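Local coordinates for protein coclaurine N-methyltransferase (Coptis japonica, PDB 6GKZ) that catalyses the S-adenosyl-L-methionine-dependent N-methylation of coclaurine, a tetrahydroisoquinoline, in plant alkaloid biosynthesis, at residues Leu195-Phe200 against Leu222-His227; Gly92-Phe97 against Ile109-Leu114. All blocks are in the same frame, centred on the assembly; numbering follows the deposited sequence.

Interaction 1 of 2, residues Leu195-Phe200 against Leu222-His227; sequences LVIELF and LLFLEH. With SAH (S-adenosyl-L-homocysteine), chain E.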
ATOM      1  N   LEU A 195      -6.104 -11.555 -17.880  1.00 28.03           N
ATOM      2  CA  LEU A 195      -6.224 -12.157 -16.570  1.00 18.41           C
ATOM      3  C   LEU A 195      -4.930 -12.884 -16.220  1.00 26.31           C
ATOM      4  O   LEU A 195      -4.461 -13.713 -16.993  1.00 29.48           O
ATOM      5  CB  LEU A 195      -7.424 -13.106 -16.531  1.00 27.48           C
ATOM      6  CG  LEU A 195      -8.850 -12.561 -16.371  1.00 27.90           C
ATOM      7  CD1 LEU A 195      -9.113 -11.411 -17.297  1.00 26.65           C
ATOM      8  CD2 LEU A 195      -9.806 -13.654 -16.702  1.00 38.95           C
ATOM      9  N   VAL A 196      -4.346 -12.536 -15.068  1.00 28.13           N
ATOM     10  CA  VAL A 196      -3.129 -13.170 -14.548  1.00 22.47           C
ATOM     11  C   VAL A 196      -3.403 -13.800 -13.178  1.00 31.75           C
ATOM     12  O   VAL A 196      -3.484 -13.096 -12.172  1.00 30.48           O
ATOM     13  CB  VAL A 196      -1.961 -12.159 -14.386  1.00 19.71           C
ATOM     14  CG1 VAL A 196      -0.734 -12.845 -13.795  1.00 23.19           C
ATOM     15  CG2 VAL A 196      -1.613 -11.469 -15.702  1.00 18.90           C
ATOM     16  N   ILE A 197      -3.543 -15.119 -13.126  1.00 29.26           N
ATOM     17  CA  ILE A 197      -3.856 -15.761 -11.854  1.00 22.85           C
ATOM     18  C   ILE A 197      -2.616 -16.459 -11.295  1.00 29.84           C
ATOM     19  O   ILE A 197      -2.243 -17.552 -11.749  1.00 25.13           O
ATOM     20  CB  ILE A 197      -5.025 -16.787 -11.987  1.00 20.92           C
ATOM     21  CG1 ILE A 197      -6.253 -16.145 -12.636  1.00 16.61           C
ATOM     22  CG2 ILE A 197      -5.394 -17.391 -10.625  1.00 24.47           C
ATOM     23  CD1 ILE A 197      -6.669 -14.844 -12.034  1.00 16.71           C
ATOM     24  N   GLU A 198      -1.972 -15.808 -10.324  1.00 30.85           N
ATOM     25  CA  GLU A 198      -0.857 -16.400  -9.572  1.00 33.21           C
ATOM     26  C   GLU A 198       0.350 -16.782 -10.432  1.00 27.94           C
ATOM     27  O   GLU A 198       1.012 -17.780 -10.176  1.00 32.70           O
ATOM     28  CB  GLU A 198      -1.338 -17.626  -8.788  1.00 34.86           C
ATOM     29  CG  GLU A 198      -2.315 -17.266  -7.668  1.00 44.04           C
ATOM     30  CD  GLU A 198      -2.793 -18.463  -6.870  1.00 52.10           C
ATOM     31  OE1 GLU A 198      -1.951 -19.294  -6.473  1.00 63.71           O
ATOM     32  OE2 GLU A 198      -4.014 -18.583  -6.642  1.00 52.54           O
ATOM     33  N   LEU A 199       0.658 -15.949 -11.420  1.00 25.98           N
ATOM     34  CA  LEU A 199       1.862 -16.110 -12.220  1.00 25.44           C
ATOM     35  C   LEU A 199       3.058 -15.253 -11.718  1.00 34.52           C
ATOM     36  O   LEU A 199       4.225 -15.663 -11.836  1.00 31.40           O
ATOM     37  CB  LEU A 199       1.547 -15.760 -13.670  1.00 28.03           C
ATOM     38  CG  LEU A 199       2.731 -15.829 -14.624  1.00 30.20           C
ATOM     39  CD1 LEU A 199       2.988 -17.273 -15.013  1.00 35.20           C
ATOM     40  CD2 LEU A 199       2.468 -14.973 -15.829  1.00 19.19           C
ATOM     41  N   PHE A 200       2.770 -14.075 -11.162  1.00 24.73           N
ATOM     42  CA  PHE A 200       3.826 -13.122 -10.806  1.00 25.93           C
ATOM     43  C   PHE A 200       4.747 -13.615  -9.698  1.00 25.52           C
ATOM     44  O   PHE A 200       5.855 -13.111  -9.560  1.00 35.49           O
ATOM     45  CB  PHE A 200       3.237 -11.766 -10.381  1.00 26.92           C
ATOM     46  CG  PHE A 200       2.781 -10.900 -11.524  1.00 28.50           C
ATOM     47  CD1 PHE A 200       2.449 -11.447 -12.755  1.00 25.41           C
ATOM     48  CD2 PHE A 200       2.673  -9.520 -11.360  1.00 38.45           C
ATOM     49  CE1 PHE A 200       2.035 -10.635 -13.807  1.00 23.45           C
ATOM     50  CE2 PHE A 200       2.252  -8.703 -12.409  1.00 28.53           C
ATOM     51  CZ  PHE A 200       1.932  -9.264 -13.632  1.00 23.54           C
ATOM     52  N   LEU A 222      -8.637  -3.661 -19.380  1.00 23.49           N
ATOM     53  CA  LEU A 222      -8.294  -3.859 -17.993  1.00 20.59           C
ATOM     54  C   LEU A 222      -7.392  -5.068 -17.800  1.00 28.73           C
ATOM     55  O   LEU A 222      -7.436  -6.033 -18.573  1.00 28.26           O
ATOM     56  CB  LEU A 222      -9.555  -4.029 -17.158  1.00 23.49           C
ATOM     57  CG  LEU A 222     -10.608  -2.923 -17.236  1.00 26.37           C
ATOM     58  CD1 LEU A 222     -11.854  -3.326 -16.442  1.00 19.68           C
ATOM     59  CD2 LEU A 222     -10.004  -1.641 -16.696  1.00 20.53           C
ATOM     60  N   LEU A 223      -6.587  -5.006 -16.746  1.00 26.15           N
ATOM     61  CA  LEU A 223      -5.745  -6.111 -16.342  1.00 23.06           C
ATOM     62  C   LEU A 223      -6.170  -6.537 -14.951  1.00 27.22           C
ATOM     63  O   LEU A 223      -6.200  -5.713 -14.039  1.00 28.03           O
ATOM     64  CB  LEU A 223      -4.273  -5.694 -16.354  1.00 21.34           C
ATOM     65  CG  LEU A 223      -3.272  -6.555 -15.578  1.00 23.23           C
ATOM     66  CD1 LEU A 223      -2.974  -7.861 -16.297  1.00 18.12           C
ATOM     67  CD2 LEU A 223      -1.992  -5.759 -15.336  1.00 17.00           C
ATOM     68  N   PHE A 224      -6.520  -7.807 -14.788  1.00 26.06           N
ATOM     69  CA  PHE A 224      -6.878  -8.335 -13.472  1.00 21.49           C
ATOM     70  C   PHE A 224      -5.835  -9.347 -12.995  1.00 30.20           C
ATOM     71  O   PHE A 224      -5.499 -10.312 -13.684  1.00 24.93           O
ATOM     72  CB  PHE A 224      -8.261  -8.985 -13.481  1.00 21.83           C
ATOM     73  CG  PHE A 224      -8.643  -9.606 -12.163  1.00 27.02           C
ATOM     74  CD1 PHE A 224      -9.179  -8.832 -11.145  1.00 19.92           C
ATOM     75  CD2 PHE A 224      -8.456 -10.966 -11.935  1.00 24.35           C
ATOM     76  CE1 PHE A 224      -9.533  -9.410  -9.921  1.00 25.66           C
ATOM     77  CE2 PHE A 224      -8.803 -11.539 -10.710  1.00 29.64           C
ATOM     78  CZ  PHE A 224      -9.340 -10.760  -9.702  1.00 20.22           C
ATOM     79  N   LEU A 225      -5.343  -9.106 -11.791  1.00 25.50           N
ATOM     80  CA  LEU A 225      -4.304  -9.912 -11.203  1.00 22.03           C
ATOM     81  C   LEU A 225      -4.749 -10.526  -9.872  1.00 27.64           C
ATOM     82  O   LEU A 225      -5.285  -9.828  -9.006  1.00 28.13           O
ATOM     83  CB  LEU A 225      -3.070  -9.047 -10.990  1.00 17.50           C
ATOM     84  CG  LEU A 225      -2.012  -9.576 -10.042  1.00 23.19           C
ATOM     85  CD1 LEU A 225      -1.153 -10.600 -10.752  1.00 25.91           C
ATOM     86  CD2 LEU A 225      -1.170  -8.410  -9.545  1.00 29.10           C
ATOM     87  N   GLU A 226      -4.535 -11.831  -9.707  1.00 23.85           N
ATOM     88  CA  GLU A 226      -4.602 -12.429  -8.373  1.00 18.12           C
ATOM     89  C   GLU A 226      -3.208 -12.827  -7.924  1.00 20.59           C
ATOM     90  O   GLU A 226      -2.454 -13.454  -8.679  1.00 26.58           O
ATOM     91  CB  GLU A 226      -5.520 -13.653  -8.338  1.00 21.01           C
ATOM     92  CG  GLU A 226      -5.362 -14.502  -7.050  1.00 20.63           C
ATOM     93  CD  GLU A 226      -6.343 -15.659  -6.982  1.00 33.71           C
ATOM     94  OE1 GLU A 226      -7.555 -15.420  -6.790  1.00 35.70           O
ATOM     95  OE2 GLU A 226      -5.912 -16.815  -7.127  1.00 43.22           O
ATOM     96  N   HIS A 227      -2.845 -12.495  -6.690  1.00 17.41           N
ATOM     97  CA  HIS A 227      -1.608 -13.073  -6.159  1.00 21.28           C
ATOM     98  C   HIS A 227      -1.648 -13.377  -4.664  1.00 26.82           C
ATOM     99  O   HIS A 227      -2.373 -12.736  -3.900  1.00 33.63           O
ATOM    100  CB  HIS A 227      -0.431 -12.156  -6.469  1.00 24.51           C
ATOM    101  CG  HIS A 227      -0.518 -10.819  -5.804  1.00 28.62           C
ATOM    102  ND1 HIS A 227       0.069 -10.557  -4.584  1.00 23.32           N
ATOM    103  CD2 HIS A 227      -1.122  -9.673  -6.188  1.00 23.53           C
ATOM    104  CE1 HIS A 227      -0.171  -9.303  -4.246  1.00 27.28           C
ATOM    105  NE2 HIS A 227      -0.895  -8.745  -5.199  1.00 34.62           N
TER
HETATM  106  N   SAH E 501      -3.611 -19.397 -13.477  1.00 66.17           N
HETATM  107  CA  SAH E 501      -3.501 -20.858 -13.496  1.00 72.88           C
HETATM  108  CB  SAH E 501      -2.036 -21.297 -13.390  1.00 72.14           C
HETATM  109  CG  SAH E 501      -1.142 -20.554 -12.394  1.00 62.60           C
HETATM  110  SD  SAH E 501       0.257 -21.571 -11.855  1.00 71.31           S
HETATM  111  C   SAH E 501      -4.349 -21.533 -12.412  1.00 70.13           C
HETATM  112  O   SAH E 501      -4.706 -22.713 -12.507  1.00 62.54           O
HETATM  113  OXT SAH E 501      -4.711 -20.905 -11.419  1.00 73.79           O
HETATM  114  C5' SAH E 501       1.518 -20.754 -12.870  1.00 51.17           C
HETATM  115  C4' SAH E 501       1.348 -21.132 -14.339  1.00 55.23           C
HETATM  116  O4' SAH E 501       1.959 -20.165 -15.154  1.00 60.66           O
HETATM  117  C3' SAH E 501       1.922 -22.478 -14.766  1.00 56.70           C
HETATM  118  O3' SAH E 501       0.950 -23.487 -14.645  1.00 58.50           O
HETATM  119  C2' SAH E 501       2.270 -22.271 -16.222  1.00 59.39           C
HETATM  120  O2' SAH E 501       1.228 -22.783 -17.048  1.00 58.76           O
HETATM  121  C1' SAH E 501       2.373 -20.761 -16.361  1.00 55.94           C
HETATM  122  N9  SAH E 501       3.733 -20.272 -16.523  1.00 45.14           N
HETATM  123  C8  SAH E 501       4.717 -20.248 -15.568  1.00 40.28           C
HETATM  124  N7  SAH E 501       5.816 -19.679 -16.117  1.00 40.52           N
HETATM  125  C5  SAH E 501       5.514 -19.332 -17.402  1.00 47.09           C
HETATM  126  C6  SAH E 501       6.237 -18.726 -18.422  1.00 44.48           C
HETATM  127  N6  SAH E 501       7.495 -18.352 -18.218  1.00 38.97           N
HETATM  128  N1  SAH E 501       5.638 -18.501 -19.636  1.00 46.43           N
HETATM  129  C2  SAH E 501       4.331 -18.884 -19.852  1.00 51.51           C
HETATM  130  N3  SAH E 501       3.612 -19.488 -18.845  1.00 41.93           N
HETATM  131  C4  SAH E 501       4.200 -19.695 -17.651  1.00 39.78           C
HETATM  132  O   HOH W   1       0.508 -13.367  -9.651  1.00 28.34           O

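Interaction 2 of 2, residues Gly92-Phe97 against Ile109-Leu114; sequences GSCCYF and IAMLDL. With SAH (S-adenosyl-L-homocysteine), chain E.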
ATOM      1  N   GLY A  92      -5.609 -25.135 -10.487  1.00 39.42           N
ATOM      2  CA  GLY A  92      -4.453 -25.309  -9.636  1.00 39.31           C
ATOM      3  C   GLY A  92      -4.058 -23.978  -9.042  1.00 43.68           C
ATOM      4  O   GLY A  92      -2.951 -23.492  -9.250  1.00 48.19           O
ATOM      5  N   SER A  93      -4.997 -23.383  -8.317  1.00 38.66           N
ATOM      6  CA  SER A  93      -4.779 -22.137  -7.588  1.00 30.66           C
ATOM      7  C   SER A  93      -5.927 -21.944  -6.599  1.00 29.57           C
ATOM      8  O   SER A  93      -6.787 -22.810  -6.476  1.00 31.65           O
ATOM      9  CB  SER A  93      -4.676 -20.950  -8.550  1.00 30.34           C
ATOM     10  OG  SER A  93      -5.791 -20.893  -9.431  1.00 39.57           O
ATOM     11  N   CYS A  94      -5.953 -20.807  -5.910  1.00 30.57           N
ATOM     12  CA  CYS A  94      -6.925 -20.587  -4.843  1.00 33.29           C
ATOM     13  C   CYS A  94      -8.370 -20.758  -5.319  1.00 36.11           C
ATOM     14  O   CYS A  94      -8.736 -20.301  -6.410  1.00 39.58           O
ATOM     15  CB  CYS A  94      -6.741 -19.193  -4.240  1.00 35.84           C
ATOM     16  SG  CYS A  94      -7.563 -18.954  -2.634  1.00 40.81           S
ATOM     17  N   CYS A  95      -9.170 -21.442  -4.502  1.00 28.65           N
ATOM     18  CA  CYS A  95     -10.614 -21.562  -4.719  1.00 28.35           C
ATOM     19  C   CYS A  95     -11.374 -20.814  -3.620  1.00 37.68           C
ATOM     20  O   CYS A  95     -10.796 -20.441  -2.596  1.00 43.76           O
ATOM     21  CB  CYS A  95     -11.032 -23.028  -4.762  1.00 23.09           C
ATOM     22  SG  CYS A  95     -10.238 -23.954  -6.119  1.00 39.89           S
ATOM     23  N   TYR A  96     -12.666 -20.596  -3.821  1.00 32.11           N
ATOM     24  CA  TYR A  96     -13.408 -19.700  -2.937  1.00 25.87           C
ATOM     25  C   TYR A  96     -14.564 -20.391  -2.202  1.00 27.08           C
ATOM     26  O   TYR A  96     -15.576 -20.747  -2.813  1.00 31.32           O
ATOM     27  CB  TYR A  96     -13.944 -18.507  -3.739  1.00 28.18           C
ATOM     28  CG  TYR A  96     -14.453 -17.410  -2.840  1.00 36.62           C
ATOM     29  CD1 TYR A  96     -15.738 -17.462  -2.313  1.00 40.55           C
ATOM     30  CD2 TYR A  96     -13.630 -16.354  -2.469  1.00 29.94           C
ATOM     31  CE1 TYR A  96     -16.200 -16.480  -1.462  1.00 42.10           C
ATOM     32  CE2 TYR A  96     -14.081 -15.363  -1.626  1.00 37.31           C
ATOM     33  CZ  TYR A  96     -15.371 -15.426  -1.125  1.00 45.72           C
ATOM     34  OH  TYR A  96     -15.832 -14.440  -0.275  1.00 55.01           O
ATOM     35  N   PHE A  97     -14.403 -20.567  -0.889  1.00 29.70           N
ATOM     36  CA  PHE A  97     -15.365 -21.308  -0.058  1.00 32.86           C
ATOM     37  C   PHE A  97     -16.253 -20.397   0.776  1.00 36.03           C
ATOM     38  O   PHE A  97     -15.836 -19.930   1.834  1.00 40.84           O
ATOM     39  CB  PHE A  97     -14.645 -22.265   0.914  1.00 30.66           C
ATOM     40  CG  PHE A  97     -13.870 -23.358   0.247  1.00 34.56           C
ATOM     41  CD1 PHE A  97     -12.652 -23.084  -0.376  1.00 30.99           C
ATOM     42  CD2 PHE A  97     -14.339 -24.667   0.265  1.00 29.49           C
ATOM     43  CE1 PHE A  97     -11.923 -24.098  -0.992  1.00 29.11           C
ATOM     44  CE2 PHE A  97     -13.618 -25.686  -0.345  1.00 35.27           C
ATOM     45  CZ  PHE A  97     -12.405 -25.402  -0.983  1.00 27.26           C
ATOM     46  N   ILE A 109     -15.764 -22.959  -9.132  1.00 33.29           N
ATOM     47  CA  ILE A 109     -16.744 -22.165  -9.869  1.00 28.38           C
ATOM     48  C   ILE A 109     -16.889 -20.767  -9.279  1.00 31.67           C
ATOM     49  O   ILE A 109     -16.681 -19.749  -9.962  1.00 31.02           O
ATOM     50  CB  ILE A 109     -18.140 -22.844  -9.874  1.00 34.25           C
ATOM     51  CG1 ILE A 109     -18.063 -24.235 -10.508  1.00 28.28           C
ATOM     52  CG2 ILE A 109     -19.162 -21.959 -10.589  1.00 26.35           C
ATOM     53  CD1 ILE A 109     -17.357 -24.231 -11.853  1.00 35.29           C
ATOM     54  N   ALA A 110     -17.246 -20.733  -8.002  1.00 27.01           N
ATOM     55  CA  ALA A 110     -17.433 -19.489  -7.291  1.00 30.71           C
ATOM     56  C   ALA A 110     -16.234 -18.558  -7.487  1.00 31.15           C
ATOM     57  O   ALA A 110     -16.409 -17.353  -7.676  1.00 36.47           O
ATOM     58  CB  ALA A 110     -17.661 -19.760  -5.819  1.00 19.30           C
HETATM   59  N   MSE A 111     -15.022 -19.114  -7.452  1.00 26.36           N
HETATM   60  CA  MSE A 111     -13.807 -18.307  -7.599  1.00 25.31           C
HETATM   61  C   MSE A 111     -13.662 -17.794  -9.036  1.00 29.57           C
HETATM   62  O   MSE A 111     -13.338 -16.630  -9.278  1.00 33.85           O
HETATM   63  CB  MSE A 111     -12.561 -19.114  -7.196  1.00 23.77           C
HETATM   64  CG  MSE A 111     -11.246 -18.323  -7.283  1.00 28.74           C
HETATM   65 SE   MSE A 111     -11.194 -16.683  -6.151  1.00 73.05          SE
HETATM   66  CE  MSE A 111     -10.122 -17.320  -4.629  1.00 36.87           C
ATOM     67  N   LEU A 112     -13.926 -18.679  -9.982  1.00 26.38           N
ATOM     68  CA  LEU A 112     -13.900 -18.334 -11.389  1.00 30.59           C
ATOM     69  C   LEU A 112     -14.915 -17.240 -11.744  1.00 34.94           C
ATOM     70  O   LEU A 112     -14.610 -16.346 -12.527  1.00 32.95           O
ATOM     71  CB  LEU A 112     -14.151 -19.587 -12.213  1.00 27.46           C
ATOM     72  CG  LEU A 112     -12.995 -20.590 -12.209  1.00 25.59           C
ATOM     73  CD1 LEU A 112     -13.411 -21.859 -12.900  1.00 21.31           C
ATOM     74  CD2 LEU A 112     -11.746 -20.008 -12.895  1.00 18.99           C
ATOM     75  N   ASP A 113     -16.109 -17.317 -11.162  1.00 17.22           N
ATOM     76  CA  ASP A 113     -17.150 -16.319 -11.365  1.00 28.17           C
ATOM     77  C   ASP A 113     -16.755 -14.983 -10.732  1.00 35.05           C
ATOM     78  O   ASP A 113     -17.121 -13.902 -11.211  1.00 27.36           O
ATOM     79  CB  ASP A 113     -18.480 -16.783 -10.765  1.00 32.19           C
ATOM     80  CG  ASP A 113     -19.162 -17.867 -11.589  1.00 42.57           C
ATOM     81  OD1 ASP A 113     -18.890 -17.972 -12.807  1.00 52.12           O
ATOM     82  OD2 ASP A 113     -19.988 -18.612 -11.008  1.00 42.61           O
ATOM     83  N   LEU A 114     -16.018 -15.060  -9.631  1.00 28.39           N
ATOM     84  CA  LEU A 114     -15.561 -13.851  -8.971  1.00 22.52           C
ATOM     85  C   LEU A 114     -14.540 -13.137  -9.858  1.00 25.38           C
ATOM     86  O   LEU A 114     -14.554 -11.904  -9.965  1.00 28.13           O
ATOM     87  CB  LEU A 114     -14.974 -14.187  -7.611  1.00 23.11           C
ATOM     88  CG  LEU A 114     -14.581 -12.994  -6.764  1.00 26.75           C
ATOM     89  CD1 LEU A 114     -15.821 -12.139  -6.499  1.00 23.17           C
ATOM     90  CD2 LEU A 114     -13.941 -13.488  -5.466  1.00 24.39           C
TER
HETATM   91  N   SAH E 501      -3.611 -19.397 -13.477  1.00 66.17           N
HETATM   92  CA  SAH E 501      -3.501 -20.858 -13.496  1.00 72.88           C
HETATM   93  CB  SAH E 501      -2.036 -21.297 -13.390  1.00 72.14           C
HETATM   94  CG  SAH E 501      -1.142 -20.554 -12.394  1.00 62.60           C
HETATM   95  SD  SAH E 501       0.257 -21.571 -11.855  1.00 71.31           S
HETATM   96  C   SAH E 501      -4.349 -21.533 -12.412  1.00 70.13           C
HETATM   97  O   SAH E 501      -4.706 -22.713 -12.507  1.00 62.54           O
HETATM   98  OXT SAH E 501      -4.711 -20.905 -11.419  1.00 73.79           O
HETATM   99  C5' SAH E 501       1.518 -20.754 -12.870  1.00 51.17           C
HETATM  100  C4' SAH E 501       1.348 -21.132 -14.339  1.00 55.23           C
HETATM  101  O4' SAH E 501       1.959 -20.165 -15.154  1.00 60.66           O
HETATM  102  C3' SAH E 501       1.922 -22.478 -14.766  1.00 56.70           C
HETATM  103  O3' SAH E 501       0.950 -23.487 -14.645  1.00 58.50           O
HETATM  104  C2' SAH E 501       2.270 -22.271 -16.222  1.00 59.39           C
HETATM  105  O2' SAH E 501       1.228 -22.783 -17.048  1.00 58.76           O
HETATM  106  C1' SAH E 501       2.373 -20.761 -16.361  1.00 55.94           C
HETATM  107  N9  SAH E 501       3.733 -20.272 -16.523  1.00 45.14           N
HETATM  108  C8  SAH E 501       4.717 -20.248 -15.568  1.00 40.28           C
HETATM  109  N7  SAH E 501       5.816 -19.679 -16.117  1.00 40.52           N
HETATM  110  C5  SAH E 501       5.514 -19.332 -17.402  1.00 47.09           C
HETATM  111  C6  SAH E 501       6.237 -18.726 -18.422  1.00 44.48           C
HETATM  112  N6  SAH E 501       7.495 -18.352 -18.218  1.00 38.97           N
HETATM  113  N1  SAH E 501       5.638 -18.501 -19.636  1.00 46.43           N
HETATM  114  C2  SAH E 501       4.331 -18.884 -19.852  1.00 51.51           C
HETATM  115  N3  SAH E 501       3.612 -19.488 -18.845  1.00 41.93           N
HETATM  116  C4  SAH E 501       4.200 -19.695 -17.651  1.00 39.78           C

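Interaction 1 of 2, residues Leu195-Phe200 against Leu222-His227
V196 grips the neighbouring strand with both of its backbone polar atoms: its N donates to F224 O at 2.9 Å, and its O accepts from E226 N at 3.0 Å. The pairing is parallel, with L195 opposite F224, V196 opposite L225 and I197 opposite E226. Beyond I197 the chain leaves the strand through E198, whose phi of 61° turns the backbone, yet E198 N still donates to E226 O at 2.9 Å. That same oxygen also accepts from a water, which in turn accepts from F200 N.

E226 is worth following outward. Its CB lies 4.0 Å from I197 CD1. With CG anti to the backbone N (chi1 166°) and the chain extended, CG runs alongside E198 CG, the two acid side chains pointing the same way. At the tip, OE2 comes within 2.6 Å of E198 OE2, the carboxylate planes 35° apart, while also resting against the CG2 branch of I197. OE1 is hydrogen-bonded to H346 and Y115, and E198 OE2 to the backbone N of C94, so both acids have partners beyond this pair of strands.

Strands 191-197 and 221-230 lie side by side in the mixed sheet, of strand order 3-2-1-4-5-7-6, of a Rossmann-like class I methyltransferase, and the cofactor product sits at the C-terminal end of strand 191-197: I197 O accepts from the SAH amino N at 2.9 Å.

On the face that carries V196 and L225 the contact is apolar. CD1 of L225 packs 3.8 Å from V196 CG1 and makes a CH-pi contact over the centre of the F200 ring, 4.0 Å from its centroid, while V196 CG2 turns to L223 CD1. Helix 206-214 covers F200 and L223 through L210, and F264 meets F200 edge-to-face.

Interaction 2 of 2, residues Gly92-Phe97 against Ile109-Leu114
M111, modelled as selenomethionine, meets C94 and Y96 along most of its length, and no hydrogen bond crosses between the loop and the helix. The contacts to backbone come first: M111 CG lies 3.3 Å from C94 O, and CB of A110 lies 3.8 Å from Y96 O.

Apolar side-chain contacts make up the rest. M111 CB packs 3.8 Å from Y96 CB. Its CG stands anti to the backbone N, and bends at chi2 (59°) and chi3 (101°) then carry CE to 3.6 Å from C94 SG, where it also reaches the edge of the Y96 ring, near the ring plane. One helical turn past A110, the CD2 branch of L114 comes obliquely to Y96 CD2 at 4.2 Å. Y96 thus rests on A110, M111 and L114, residues that share one side of the helix.

Ligand contacts belong to the start of the loop. G92 N makes a weak hydrogen bond to SAH O at 3.3 Å. Both G92 and S93 are seen to bind S-adenosyl-L-homocysteine, though the modelled approach of S93 to the carboxylate is too close to define a bond.

The loop runs between helices 79-85 and 104-118 and folds back on the second. Helix 282-297 flanks it, with H283 stacked on the Y96 ring and T287 bonded to C95 N, while L279 of strand 273-279 touches both Y96 and M111.

Interaction 2 comes first along the chain and is complete before interaction 1 begins, their centres 13 Å apart. Interaction 1 lies within the central sheet, between strands 191-197 and 221-230; interaction 2 lies beside the sheet, where helix 104-118 packs on the loop that precedes it. The two touch directly: I197 CG2 is 3.7 Å from S93 OG, and E226 OE2 is 3.8 Å from C94 CB. SAH spans both, its amino end held by strand 191-197 and its carboxylate lying next to the loop. Strand end and loop thus both reach its amino-acid part; binding at the C-terminal ends of the parallel strands is the usual Rossmann-like placement, and here the loop before helix 104-118 adds to it.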